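Local coordinates for protein glutathione peroxidase (Hypocrea jecorina, PDB 6VPD) that probably reduces hydroperoxides to alcohols with electrons from thioredoxin, as a glutathione peroxidase-like thioredoxin peroxidase, at residues 86-91 against 119-124; 32-37 against 132-137; 49-54 against 160-165. All blocks are in the same frame, centred on the assembly; numbering follows the deposited sequence.

Contact 1 of 3, residues 86-91 against 119-124; sequences VVLGFP and PVMGKI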
ATOM      1  N   VAL A  86     -17.945 -11.381  11.601  1.00 38.51           N
ATOM      2  CA  VAL A  86     -16.755 -11.508  12.435  1.00 40.77           C
ATOM      3  C   VAL A  86     -15.525 -11.046  11.651  1.00 41.94           C
ATOM      4  O   VAL A  86     -15.417 -11.275  10.441  1.00 39.76           O
ATOM      5  CB  VAL A  86     -16.580 -12.954  12.948  1.00 43.46           C
ATOM      6  CG1 VAL A  86     -16.748 -13.941  11.828  1.00 43.93           C
ATOM      7  CG2 VAL A  86     -15.229 -13.137  13.598  1.00 42.83           C
ATOM      8  N   VAL A  87     -14.612 -10.373  12.346  1.00 40.77           N
ATOM      9  CA  VAL A  87     -13.324  -9.960  11.810  1.00 34.90           C
ATOM     10  C   VAL A  87     -12.253 -10.848  12.433  1.00 39.05           C
ATOM     11  O   VAL A  87     -12.201 -11.001  13.663  1.00 38.25           O
ATOM     12  CB  VAL A  87     -13.054  -8.475  12.110  1.00 42.54           C
ATOM     13  CG1 VAL A  87     -11.641  -8.066  11.672  1.00 39.37           C
ATOM     14  CG2 VAL A  87     -14.129  -7.591  11.459  1.00 31.90           C
ATOM     15  N   LEU A  88     -11.419 -11.453  11.588  1.00 37.84           N
ATOM     16  CA  LEU A  88     -10.323 -12.306  12.038  1.00 41.02           C
ATOM     17  C   LEU A  88      -9.015 -11.633  11.651  1.00 36.97           C
ATOM     18  O   LEU A  88      -8.689 -11.537  10.459  1.00 42.00           O
ATOM     19  CB  LEU A  88     -10.427 -13.712  11.432  1.00 33.21           C
ATOM     20  CG  LEU A  88     -11.686 -14.503  11.798  1.00 38.75           C
ATOM     21  CD1 LEU A  88     -11.608 -15.968  11.333  1.00 38.88           C
ATOM     22  CD2 LEU A  88     -11.948 -14.447  13.293  1.00 41.83           C
ATOM     23  N   GLY A  89      -8.269 -11.156  12.643  1.00 35.97           N
ATOM     24  CA  GLY A  89      -6.937 -10.623  12.397  1.00 35.99           C
ATOM     25  C   GLY A  89      -5.898 -11.715  12.583  1.00 36.95           C
ATOM     26  O   GLY A  89      -5.966 -12.492  13.527  1.00 39.19           O
ATOM     27  N   PHE A  90      -4.940 -11.772  11.666  1.00 37.45           N
ATOM     28  CA  PHE A  90      -3.856 -12.754  11.733  1.00 38.67           C
ATOM     29  C   PHE A  90      -2.539 -12.003  11.742  1.00 40.49           C
ATOM     30  O   PHE A  90      -2.153 -11.426  10.704  1.00 40.89           O
ATOM     31  CB  PHE A  90      -3.864 -13.735  10.561  1.00 39.85           C
ATOM     32  CG  PHE A  90      -5.039 -14.653  10.521  1.00 37.08           C
ATOM     33  CD1 PHE A  90      -6.266 -14.208  10.052  1.00 38.75           C
ATOM     34  CD2 PHE A  90      -4.907 -15.979  10.899  1.00 39.13           C
ATOM     35  CE1 PHE A  90      -7.359 -15.069  10.002  1.00 39.67           C
ATOM     36  CE2 PHE A  90      -5.992 -16.854  10.850  1.00 36.67           C
ATOM     37  CZ  PHE A  90      -7.216 -16.402  10.404  1.00 37.41           C
ATOM     38  N   PRO A  91      -1.812 -12.000  12.847  1.00 46.37           N
ATOM     39  CA  PRO A  91      -0.529 -11.294  12.888  1.00 40.57           C
ATOM     40  C   PRO A  91       0.464 -11.882  11.904  1.00 43.57           C
ATOM     41  O   PRO A  91       0.466 -13.085  11.624  1.00 44.75           O
ATOM     42  CB  PRO A  91      -0.069 -11.493  14.331  1.00 45.25           C
ATOM     43  CG  PRO A  91      -1.317 -11.803  15.087  1.00 46.86           C
ATOM     44  CD  PRO A  91      -2.192 -12.552  14.153  1.00 45.84           C
ATOM     45  N   PRO A 119     -11.684 -11.059  17.251  1.00 40.28           N
ATOM     46  CA  PRO A 119     -10.673 -12.095  17.505  1.00 38.84           C
ATOM     47  C   PRO A 119      -9.395 -11.835  16.714  1.00 46.53           C
ATOM     48  O   PRO A 119      -9.422 -11.620  15.498  1.00 45.55           O
ATOM     49  CB  PRO A 119     -11.360 -13.392  17.054  1.00 38.21           C
ATOM     50  CG  PRO A 119     -12.849 -13.081  17.106  1.00 44.46           C
ATOM     51  CD  PRO A 119     -12.969 -11.619  16.788  1.00 42.94           C
ATOM     52  N   VAL A 120      -8.266 -11.871  17.418  1.00 46.94           N
ATOM     53  CA  VAL A 120      -6.945 -11.839  16.802  1.00 49.65           C
ATOM     54  C   VAL A 120      -6.294 -13.203  17.011  1.00 50.17           C
ATOM     55  O   VAL A 120      -6.293 -13.736  18.126  1.00 49.49           O
ATOM     56  CB  VAL A 120      -6.085 -10.701  17.376  1.00 44.93           C
ATOM     57  CG1 VAL A 120      -4.626 -10.951  17.103  1.00 42.85           C
ATOM     58  CG2 VAL A 120      -6.528  -9.367  16.773  1.00 46.65           C
ATOM     59  N   MET A 121      -5.746 -13.766  15.940  1.00 46.09           N
ATOM     60  CA  MET A 121      -5.410 -15.179  15.894  1.00 48.39           C
ATOM     61  C   MET A 121      -3.909 -15.398  16.087  1.00 49.90           C
ATOM     62  O   MET A 121      -3.120 -14.460  16.251  1.00 50.03           O
ATOM     63  CB  MET A 121      -5.903 -15.783  14.572  1.00 44.28           C
ATOM     64  CG  MET A 121      -7.422 -15.751  14.427  1.00 43.62           C
ATOM     65  SD  MET A 121      -8.201 -16.937  15.547  1.00 57.66           S
ATOM     66  CE  MET A 121      -9.924 -16.468  15.488  1.00 49.69           C
ATOM     67  N   GLY A 122      -3.519 -16.667  16.081  1.00 48.08           N
ATOM     68  CA  GLY A 122      -2.112 -16.995  16.138  1.00 52.57           C
ATOM     69  C   GLY A 122      -1.348 -16.375  14.989  1.00 48.19           C
ATOM     70  O   GLY A 122      -1.915 -15.999  13.964  1.00 48.08           O
ATOM     71  N   LYS A 123      -0.038 -16.242  15.184  1.00 49.48           N
ATOM     72  CA  LYS A 123       0.805 -15.651  14.152  1.00 48.29           C
ATOM     73  C   LYS A 123       0.997 -16.651  13.021  1.00 50.12           C
ATOM     74  O   LYS A 123       1.172 -17.849  13.257  1.00 46.73           O
ATOM     75  CB  LYS A 123       2.160 -15.230  14.725  1.00 44.73           C
ATOM     76  CG  LYS A 123       3.152 -14.710  13.682  1.00 52.49           C
ATOM     77  CD  LYS A 123       4.447 -15.554  13.689  1.00 63.98           C
ATOM     78  CE  LYS A 123       5.102 -15.666  12.284  1.00 62.04           C
ATOM     79  NZ  LYS A 123       6.529 -16.132  12.320  1.00 67.08           N
ATOM     80  N   ILE A 124       0.940 -16.160  11.779  1.00 49.99           N
ATOM     81  CA  ILE A 124       1.101 -17.012  10.604  1.00 43.76           C
ATOM     82  C   ILE A 124       1.949 -16.308   9.548  1.00 46.16           C
ATOM     83  O   ILE A 124       2.234 -15.105   9.618  1.00 47.63           O
ATOM     84  CB  ILE A 124      -0.246 -17.423   9.977  1.00 43.12           C
ATOM     85  CG1 ILE A 124      -1.061 -16.194   9.622  1.00 37.31           C
ATOM     86  CG2 ILE A 124      -1.036 -18.384  10.878  1.00 46.36           C
ATOM     87  CD1 ILE A 124      -2.135 -16.539   8.679  1.00 41.80           C
TER
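Met121 lies over one face of the Phe90 ring. Its CB stands 4.1 Å from the ring centroid, 26° off the normal, toward the rim: a CH-pi contact. Ile124 reaches the same ring obliquely, its CD1 3.6 Å from Phe90 CD2. The ring belongs to strand 85-92, an outermost strand of the thioredoxin-fold sheet, and residues 119-124 are a loop laid along its edge. The two run roughly the same way and form a single beta bridge, Gly89 with Val120. Both polar backbone atoms of Gly89 bond to the loop. Its N gives a hydrogen bond to Pro119 O, in the carbonyl plane, and its O receives Met121 N at 2.7 Å. The Met121 chain bends at chi2 (-71°), which brings CE to Leu88 CD2 at 3.6 Å. Leu88 CD2 also meets Pro119 CB, so the leucine packs against Pro119 and Met121. Phe90 continues inward to Val54 of the neighbouring strand 51-58 and to Leu134 of helix 133-141. Near the end of the strand, Pro91 CG packs on Val120 CG1. The last tie is nearly straight: Ile124 N donates to Pro91 O over 3.1 Å, with 173° at the hydrogen.

Contact 2 of 3, residues 32-37 against 132-137; sequences FKVPDG and HPLYKW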
ATOM      1  N   PHE A  32     -11.436 -24.694   6.827  1.00 39.85           N
ATOM      2  CA  PHE A  32     -10.067 -24.555   7.298  1.00 34.95           C
ATOM      3  C   PHE A  32     -10.018 -24.488   8.819  1.00 36.40           C
ATOM      4  O   PHE A  32     -11.002 -24.162   9.483  1.00 44.57           O
ATOM      5  CB  PHE A  32      -9.415 -23.314   6.707  1.00 32.92           C
ATOM      6  CG  PHE A  32      -8.958 -23.476   5.287  1.00 34.59           C
ATOM      7  CD1 PHE A  32      -9.812 -23.198   4.236  1.00 30.60           C
ATOM      8  CD2 PHE A  32      -7.649 -23.884   5.001  1.00 33.16           C
ATOM      9  CE1 PHE A  32      -9.383 -23.350   2.927  1.00 33.99           C
ATOM     10  CE2 PHE A  32      -7.216 -24.026   3.701  1.00 25.28           C
ATOM     11  CZ  PHE A  32      -8.081 -23.758   2.663  1.00 30.59           C
ATOM     12  N   LYS A  33      -8.852 -24.828   9.359  1.00 33.95           N
ATOM     13  CA  LYS A  33      -8.530 -24.685  10.771  1.00 38.53           C
ATOM     14  C   LYS A  33      -7.325 -23.763  10.883  1.00 37.51           C
ATOM     15  O   LYS A  33      -6.444 -23.779  10.021  1.00 34.55           O
ATOM     16  CB  LYS A  33      -8.213 -26.043  11.431  1.00 39.12           C
ATOM     17  CG  LYS A  33      -9.332 -27.065  11.377  1.00 36.70           C
ATOM     18  CD  LYS A  33      -9.265 -27.895  10.089  1.00 36.79           C
ATOM     19  CE  LYS A  33     -10.444 -28.870  10.000  1.00 47.01           C
ATOM     20  NZ  LYS A  33     -10.205 -29.965   8.997  1.00 54.93           N
ATOM     21  N   VAL A  34      -7.293 -22.953  11.936  1.00 40.94           N
ATOM     22  CA  VAL A  34      -6.231 -21.969  12.150  1.00 40.66           C
ATOM     23  C   VAL A  34      -5.910 -21.919  13.635  1.00 47.40           C
ATOM     24  O   VAL A  34      -6.757 -22.248  14.481  1.00 49.55           O
ATOM     25  CB  VAL A  34      -6.646 -20.567  11.656  1.00 40.65           C
ATOM     26  CG1 VAL A  34      -6.829 -20.527  10.143  1.00 37.98           C
ATOM     27  CG2 VAL A  34      -7.929 -20.152  12.350  1.00 38.83           C
ATOM     28  N   PRO A  35      -4.700 -21.490  13.994  1.00 47.46           N
ATOM     29  CA  PRO A  35      -4.376 -21.328  15.417  1.00 52.17           C
ATOM     30  C   PRO A  35      -4.833 -19.979  15.939  1.00 50.39           C
ATOM     31  O   PRO A  35      -4.675 -18.951  15.276  1.00 48.67           O
ATOM     32  CB  PRO A  35      -2.849 -21.423  15.438  1.00 54.52           C
ATOM     33  CG  PRO A  35      -2.467 -20.768  14.139  1.00 52.36           C
ATOM     34  CD  PRO A  35      -3.543 -21.171  13.136  1.00 46.26           C
ATOM     35  N   ASP A  36      -5.398 -19.980  17.145  1.00 54.99           N
ATOM     36  CA  ASP A  36      -5.627 -18.705  17.805  1.00 59.35           C
ATOM     37  C   ASP A  36      -4.353 -18.272  18.524  1.00 56.84           C
ATOM     38  O   ASP A  36      -3.331 -18.959  18.492  1.00 57.52           O
ATOM     39  CB  ASP A  36      -6.819 -18.777  18.760  1.00 63.58           C
ATOM     40  CG  ASP A  36      -6.709 -19.915  19.760  1.00 70.10           C
ATOM     41  OD1 ASP A  36      -5.575 -20.342  20.069  1.00 70.03           O
ATOM     42  OD2 ASP A  36      -7.766 -20.379  20.243  1.00 71.64           O
ATOM     43  N   GLY A  37      -4.419 -17.118  19.190  1.00 62.96           N
ATOM     44  CA  GLY A  37      -3.238 -16.583  19.855  1.00 64.74           C
ATOM     45  C   GLY A  37      -2.558 -17.592  20.761  1.00 71.14           C
ATOM     46  O   GLY A  37      -1.338 -17.777  20.705  1.00 71.56           O
ATOM     47  N   HIS A 132       0.488 -20.180   5.604  1.00 36.99           N
ATOM     48  CA  HIS A 132      -0.549 -21.032   6.162  1.00 36.38           C
ATOM     49  C   HIS A 132      -1.478 -21.507   5.046  1.00 36.39           C
ATOM     50  O   HIS A 132      -1.814 -20.724   4.147  1.00 34.08           O
ATOM     51  CB  HIS A 132      -1.342 -20.288   7.235  1.00 32.83           C
ATOM     52  CG  HIS A 132      -2.296 -21.168   7.972  1.00 34.38           C
ATOM     53  ND1 HIS A 132      -3.447 -21.655   7.394  1.00 33.07           N
ATOM     54  CD2 HIS A 132      -2.246 -21.693   9.219  1.00 32.53           C
ATOM     55  CE1 HIS A 132      -4.075 -22.429   8.262  1.00 34.89           C
ATOM     56  NE2 HIS A 132      -3.367 -22.469   9.376  1.00 31.75           N
ATOM     57  N   PRO A 133      -1.896 -22.781   5.057  1.00 37.60           N
ATOM     58  CA  PRO A 133      -2.763 -23.276   3.968  1.00 34.68           C
ATOM     59  C   PRO A 133      -3.961 -22.391   3.699  1.00 31.53           C
ATOM     60  O   PRO A 133      -4.348 -22.232   2.536  1.00 30.92           O
ATOM     61  CB  PRO A 133      -3.190 -24.673   4.455  1.00 32.69           C
ATOM     62  CG  PRO A 133      -2.078 -25.110   5.353  1.00 35.94           C
ATOM     63  CD  PRO A 133      -1.532 -23.850   6.011  1.00 35.24           C
ATOM     64  N   LEU A 134      -4.548 -21.788   4.739  1.00 34.01           N
ATOM     65  CA  LEU A 134      -5.661 -20.865   4.531  1.00 29.55           C
ATOM     66  C   LEU A 134      -5.298 -19.748   3.550  1.00 31.97           C
ATOM     67  O   LEU A 134      -6.061 -19.448   2.625  1.00 29.93           O
ATOM     68  CB  LEU A 134      -6.105 -20.271   5.866  1.00 29.40           C
ATOM     69  CG  LEU A 134      -7.144 -19.160   5.658  1.00 34.48           C
ATOM     70  CD1 LEU A 134      -8.443 -19.692   5.010  1.00 31.37           C
ATOM     71  CD2 LEU A 134      -7.417 -18.361   6.933  1.00 28.71           C
ATOM     72  N   TYR A 135      -4.139 -19.107   3.751  1.00 31.10           N
ATOM     73  CA  TYR A 135      -3.749 -18.005   2.877  1.00 32.84           C
ATOM     74  C   TYR A 135      -3.347 -18.478   1.488  1.00 36.79           C
ATOM     75  O   TYR A 135      -3.526 -17.734   0.515  1.00 38.97           O
ATOM     76  CB  TYR A 135      -2.617 -17.192   3.503  1.00 35.37           C
ATOM     77  CG  TYR A 135      -3.186 -16.047   4.275  1.00 29.09           C
ATOM     78  CD1 TYR A 135      -3.434 -14.844   3.659  1.00 26.09           C
ATOM     79  CD2 TYR A 135      -3.562 -16.202   5.600  1.00 31.02           C
ATOM     80  CE1 TYR A 135      -3.996 -13.796   4.346  1.00 28.98           C
ATOM     81  CE2 TYR A 135      -4.135 -15.151   6.305  1.00 33.94           C
ATOM     82  CZ  TYR A 135      -4.342 -13.949   5.668  1.00 31.12           C
ATOM     83  OH  TYR A 135      -4.907 -12.902   6.346  1.00 31.26           O
ATOM     84  N   LYS A 136      -2.802 -19.692   1.359  1.00 32.62           N
ATOM     85  CA  LYS A 136      -2.599 -20.226   0.018  1.00 32.81           C
ATOM     86  C   LYS A 136      -3.925 -20.311  -0.737  1.00 36.35           C
ATOM     87  O   LYS A 136      -4.006 -19.958  -1.921  1.00 36.25           O
ATOM     88  CB  LYS A 136      -1.911 -21.585   0.094  1.00 33.18           C
ATOM     89  CG  LYS A 136      -0.447 -21.493   0.513  1.00 36.22           C
ATOM     90  CD  LYS A 136       0.266 -22.827   0.390  1.00 35.38           C
ATOM     91  CE  LYS A 136       1.667 -22.758   1.046  1.00 44.84           C
ATOM     92  NZ  LYS A 136       2.416 -24.045   0.940  1.00 48.34           N
ATOM     93  N   TRP A 137      -4.992 -20.711  -0.047  1.00 31.81           N
ATOM     94  CA  TRP A 137      -6.302 -20.778  -0.680  1.00 31.91           C
ATOM     95  C   TRP A 137      -6.857 -19.384  -0.979  1.00 34.60           C
ATOM     96  O   TRP A 137      -7.303 -19.120  -2.103  1.00 36.38           O
ATOM     97  CB  TRP A 137      -7.253 -21.572   0.211  1.00 33.49           C
ATOM     98  CG  TRP A 137      -8.635 -21.708  -0.325  1.00 34.27           C
ATOM     99  CD1 TRP A 137      -9.073 -22.604  -1.263  1.00 31.04           C
ATOM    100  CD2 TRP A 137      -9.779 -20.937   0.063  1.00 34.15           C
ATOM    101  NE1 TRP A 137     -10.417 -22.438  -1.475  1.00 41.14           N
ATOM    102  CE2 TRP A 137     -10.875 -21.418  -0.676  1.00 40.19           C
ATOM    103  CE3 TRP A 137      -9.986 -19.902   0.978  1.00 30.96           C
ATOM    104  CZ2 TRP A 137     -12.155 -20.890  -0.536  1.00 32.78           C
ATOM    105  CZ3 TRP A 137     -11.245 -19.368   1.099  1.00 31.02           C
ATOM    106  CH2 TRP A 137     -12.312 -19.861   0.351  1.00 31.08           C
TER
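The Phe32 ring lies against the first turn of helix 133-141 and meets it mainly through Leu134 and Trp137. Leu134 covers one ring face. Its CA makes a CH-pi contact 4.0 Å from the centroid, and its CD1 sits over the rim beside Phe32 CG. Trp137 meets the outer end of the phenyl ring. Phe32 CE1 lies over one face of the indole, and Phe32 CZ comes to 3.4 Å from Trp137 CB. The phenyl ring and the five-membered ring of the indole meet obliquely, planes at 46°. Trp137 CG is anti to the backbone N (chi1 180°), which turns the indole toward Phe32. Pro133 adds a lighter touch, from its CB to Phe32 CE2.

The second group centres on His132, the N-cap of the helix. Its ND1 accepts the backbone N-H of Leu134 at 2.9 Å, with the donor close to the imidazole plane. This capping bond fixes the ring rotation. The ring edge then faces strand 33-35, where His132 CE1 lies 3.2 Å from Lys33 O. Val34 crosses the imidazole at about a right angle, and Val34 CG1 is 3.8 Å from His132 CE1. The same methyl meets Leu134 CD2. Pro35 and His132 point toward each other from opposite directions, Pro35 CD meeting the ring obliquely. Val34 and Leu134 both continue to Phe90 of strand 85-92.

Residues 33-35 pair with strand 41-43 in a small antiparallel hairpin near the N-terminus. The contact therefore packs this hairpin onto the helix start. Across the interface the grip is mostly apolar and aromatic. The cap bond lies within the helix segment, and it sets the ring that strand 33-35 packs against. Because ND1 accepts there, any proton on the neutral imidazole would be expected on NE2.

Contact 3 of 3, residues 49-54 against 160-165; sequences GKVVLV and IGRDGK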
ATOM      1  N   GLY A  49     -21.817 -19.908   7.623  1.00 37.82           N
ATOM      2  CA  GLY A  49     -23.017 -19.129   7.387  1.00 35.95           C
ATOM      3  C   GLY A  49     -22.945 -17.682   7.821  1.00 44.80           C
ATOM      4  O   GLY A  49     -23.976 -16.991   7.788  1.00 41.93           O
ATOM      5  N   LYS A  50     -21.770 -17.200   8.235  1.00 39.37           N
ATOM      6  CA  LYS A  50     -21.563 -15.813   8.615  1.00 38.10           C
ATOM      7  C   LYS A  50     -20.669 -15.129   7.591  1.00 40.32           C
ATOM      8  O   LYS A  50     -20.034 -15.772   6.749  1.00 37.86           O
ATOM      9  CB  LYS A  50     -20.932 -15.700  10.007  1.00 40.15           C
ATOM     10  CG  LYS A  50     -21.486 -16.661  11.043  1.00 43.89           C
ATOM     11  CD  LYS A  50     -22.871 -16.253  11.498  1.00 53.72           C
ATOM     12  CE  LYS A  50     -23.231 -16.911  12.824  1.00 55.63           C
ATOM     13  NZ  LYS A  50     -22.321 -16.441  13.889  1.00 45.87           N
ATOM     14  N   VAL A  51     -20.622 -13.802   7.675  1.00 40.74           N
ATOM     15  CA  VAL A  51     -19.773 -12.987   6.816  1.00 38.91           C
ATOM     16  C   VAL A  51     -18.500 -12.700   7.593  1.00 34.72           C
ATOM     17  O   VAL A  51     -18.562 -12.215   8.729  1.00 33.78           O
ATOM     18  CB  VAL A  51     -20.489 -11.690   6.393  1.00 38.21           C
ATOM     19  CG1 VAL A  51     -19.576 -10.789   5.574  1.00 34.63           C
ATOM     20  CG2 VAL A  51     -21.749 -12.026   5.607  1.00 33.32           C
ATOM     21  N   VAL A  52     -17.353 -13.029   7.001  1.00 34.15           N
ATOM     22  CA  VAL A  52     -16.054 -12.979   7.666  1.00 34.81           C
ATOM     23  C   VAL A  52     -15.122 -12.056   6.881  1.00 35.20           C
ATOM     24  O   VAL A  52     -15.021 -12.153   5.650  1.00 30.11           O
ATOM     25  CB  VAL A  52     -15.421 -14.381   7.797  1.00 34.08           C
ATOM     26  CG1 VAL A  52     -14.147 -14.302   8.639  1.00 33.88           C
ATOM     27  CG2 VAL A  52     -16.401 -15.388   8.381  1.00 33.21           C
ATOM     28  N   LEU A  53     -14.431 -11.174   7.595  1.00 34.16           N
ATOM     29  CA  LEU A  53     -13.426 -10.312   7.001  1.00 29.10           C
ATOM     30  C   LEU A  53     -12.076 -10.733   7.563  1.00 29.74           C
ATOM     31  O   LEU A  53     -11.853 -10.649   8.775  1.00 32.91           O
ATOM     32  CB  LEU A  53     -13.716  -8.840   7.285  1.00 28.86           C
ATOM     33  CG  LEU A  53     -12.686  -7.957   6.567  1.00 32.69           C
ATOM     34  CD1 LEU A  53     -12.989  -7.815   5.061  1.00 30.55           C
ATOM     35  CD2 LEU A  53     -12.509  -6.624   7.230  1.00 25.14           C
ATOM     36  N   VAL A  54     -11.189 -11.201   6.688  1.00 27.86           N
ATOM     37  CA  VAL A  54      -9.904 -11.757   7.082  1.00 27.38           C
ATOM     38  C   VAL A  54      -8.878 -10.684   6.800  1.00 31.99           C
ATOM     39  O   VAL A  54      -8.872 -10.102   5.711  1.00 33.94           O
ATOM     40  CB  VAL A  54      -9.582 -13.052   6.308  1.00 30.98           C
ATOM     41  CG1 VAL A  54      -8.173 -13.512   6.600  1.00 31.29           C
ATOM     42  CG2 VAL A  54     -10.577 -14.166   6.634  1.00 29.59           C
ATOM     43  N   ILE A 160     -15.274 -12.938   3.168  1.00 32.05           N
ATOM     44  CA  ILE A 160     -15.874 -14.256   2.990  1.00 34.16           C
ATOM     45  C   ILE A 160     -17.390 -14.123   3.078  1.00 36.89           C
ATOM     46  O   ILE A 160     -17.923 -13.702   4.113  1.00 36.86           O
ATOM     47  CB  ILE A 160     -15.383 -15.269   4.043  1.00 33.34           C
ATOM     48  CG1 ILE A 160     -13.847 -15.283   4.219  1.00 28.05           C
ATOM     49  CG2 ILE A 160     -15.914 -16.640   3.674  1.00 30.65           C
ATOM     50  CD1 ILE A 160     -13.052 -15.496   2.978  1.00 26.78           C
ATOM     51  N   GLY A 161     -18.096 -14.529   2.014  1.00 36.02           N
ATOM     52  CA  GLY A 161     -19.543 -14.561   2.051  1.00 35.14           C
ATOM     53  C   GLY A 161     -20.065 -15.726   2.877  1.00 34.50           C
ATOM     54  O   GLY A 161     -19.330 -16.635   3.259  1.00 35.40           O
ATOM     55  N   ARG A 162     -21.372 -15.689   3.162  1.00 37.93           N
ATOM     56  CA  ARG A 162     -21.970 -16.689   4.048  1.00 41.88           C
ATOM     57  C   ARG A 162     -21.752 -18.108   3.533  1.00 39.15           C
ATOM     58  O   ARG A 162     -21.706 -19.054   4.328  1.00 37.87           O
ATOM     59  CB  ARG A 162     -23.467 -16.426   4.224  1.00 37.80           C
ATOM     60  CG  ARG A 162     -23.830 -15.111   4.893  1.00 37.81           C
ATOM     61  CD  ARG A 162     -25.302 -15.177   5.289  1.00 34.72           C
ATOM     62  NE  ARG A 162     -25.835 -13.934   5.836  1.00 41.91           N
ATOM     63  CZ  ARG A 162     -26.054 -13.710   7.137  1.00 47.60           C
ATOM     64  NH1 ARG A 162     -25.767 -14.645   8.043  1.00 46.44           N
ATOM     65  NH2 ARG A 162     -26.570 -12.553   7.544  1.00 41.65           N
ATOM     66  N   ASP A 163     -21.594 -18.269   2.216  1.00 35.30           N
ATOM     67  CA  ASP A 163     -21.321 -19.559   1.591  1.00 38.42           C
ATOM     68  C   ASP A 163     -19.851 -19.957   1.621  1.00 39.96           C
ATOM     69  O   ASP A 163     -19.527 -21.066   1.175  1.00 39.22           O
ATOM     70  CB  ASP A 163     -21.786 -19.546   0.135  1.00 38.56           C
ATOM     71  CG  ASP A 163     -21.107 -18.458  -0.682  1.00 47.30           C
ATOM     72  OD1 ASP A 163     -20.626 -17.451  -0.084  1.00 46.37           O
ATOM     73  OD2 ASP A 163     -21.060 -18.603  -1.926  1.00 52.92           O
ATOM     74  N   GLY A 164     -18.956 -19.086   2.090  1.00 35.51           N
ATOM     75  CA  GLY A 164     -17.556 -19.432   2.222  1.00 35.28           C
ATOM     76  C   GLY A 164     -16.678 -19.203   1.006  1.00 35.25           C
ATOM     77  O   GLY A 164     -15.533 -19.666   1.001  1.00 34.23           O
ATOM     78  N   LYS A 165     -17.168 -18.526  -0.024  1.00 32.57           N
ATOM     79  CA  LYS A 165     -16.337 -18.142  -1.153  1.00 33.57           C
ATOM     80  C   LYS A 165     -15.768 -16.749  -0.905  1.00 37.65           C
ATOM     81  O   LYS A 165     -16.401 -15.901  -0.271  1.00 39.46           O
ATOM     82  CB  LYS A 165     -17.138 -18.131  -2.461  1.00 35.01           C
ATOM     83  CG  LYS A 165     -18.103 -19.287  -2.641  1.00 40.40           C
ATOM     84  CD  LYS A 165     -17.465 -20.524  -3.282  1.00 52.91           C
ATOM     85  CE  LYS A 165     -18.565 -21.498  -3.787  1.00 51.02           C
ATOM     86  NZ  LYS A 165     -18.906 -22.565  -2.799  1.00 46.78           N
TER
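Val52 and Ile160 form an antiparallel hydrogen-bonded pair, and both of its backbone bonds are made. Val52 N donates to a lone pair of Ile160 O, in the carbonyl plane, at 3.0 Å. Ile160 N returns a bond to Val52 O at 2.6 Å, nearly straight at 173°. Their side chains leave on the same face of the sheet and touch CB to CB. Ile160 CG1 also reaches Val54 CG2, and Leu138 of helix 133-141 covers both residues. Beyond this pair the chain turns away. Gly161 to Gly164 make a type I beta turn, in which Gly164 N is bonded to Gly161 O.

From within the turn, Arg162 lays its side chain beside Gly49. It is extended from CG to NE, which carries the guanidinium past the Gly49 carbonyl. NH1 donates to Gly49 O at 3.0 Å, with the oxygen near the guanidinium plane. NH2 is held by Ile187 O of helix 176-188 and by a salt bridge to Asp84. The aliphatic part is used as well: Arg162 CG packs on Val51 CG2 at 3.8 Å. Arg162 CA makes a CA-H...O contact with Lys50 O at 3.4 Å. The contact lies at the antiparallel seam of the thioredoxin-fold sheet, where strand 51-58 of the beta-alpha-beta half meets strand 157-160 of the beta-beta-alpha half.

How the contacts relate
Contacts 1 and 3 share the mixed sheet, in the order 85-92, 51-58, 157-160, 166-170. Their centres are about 15 Å apart. Leu88 N and Val86 O probably bond to Leu53 O and N, joining the two contacts through parallel neighbouring strands. The centre of contact 2 lies about 10 Å from that of contact 1 and about 15 Å from that of contact 3. It touches contact 1 through Gly122 N and Pro35 O, and contact 3 through Tyr135 and Val54. Along the chain the segments begin at 32, 49, 86, 119, 132 and 160. Contacts 2 and 3 therefore alternate, and both enclose contact 1. Together they tie the N-terminal hairpin, the sheet and helix 133-141 into one domain.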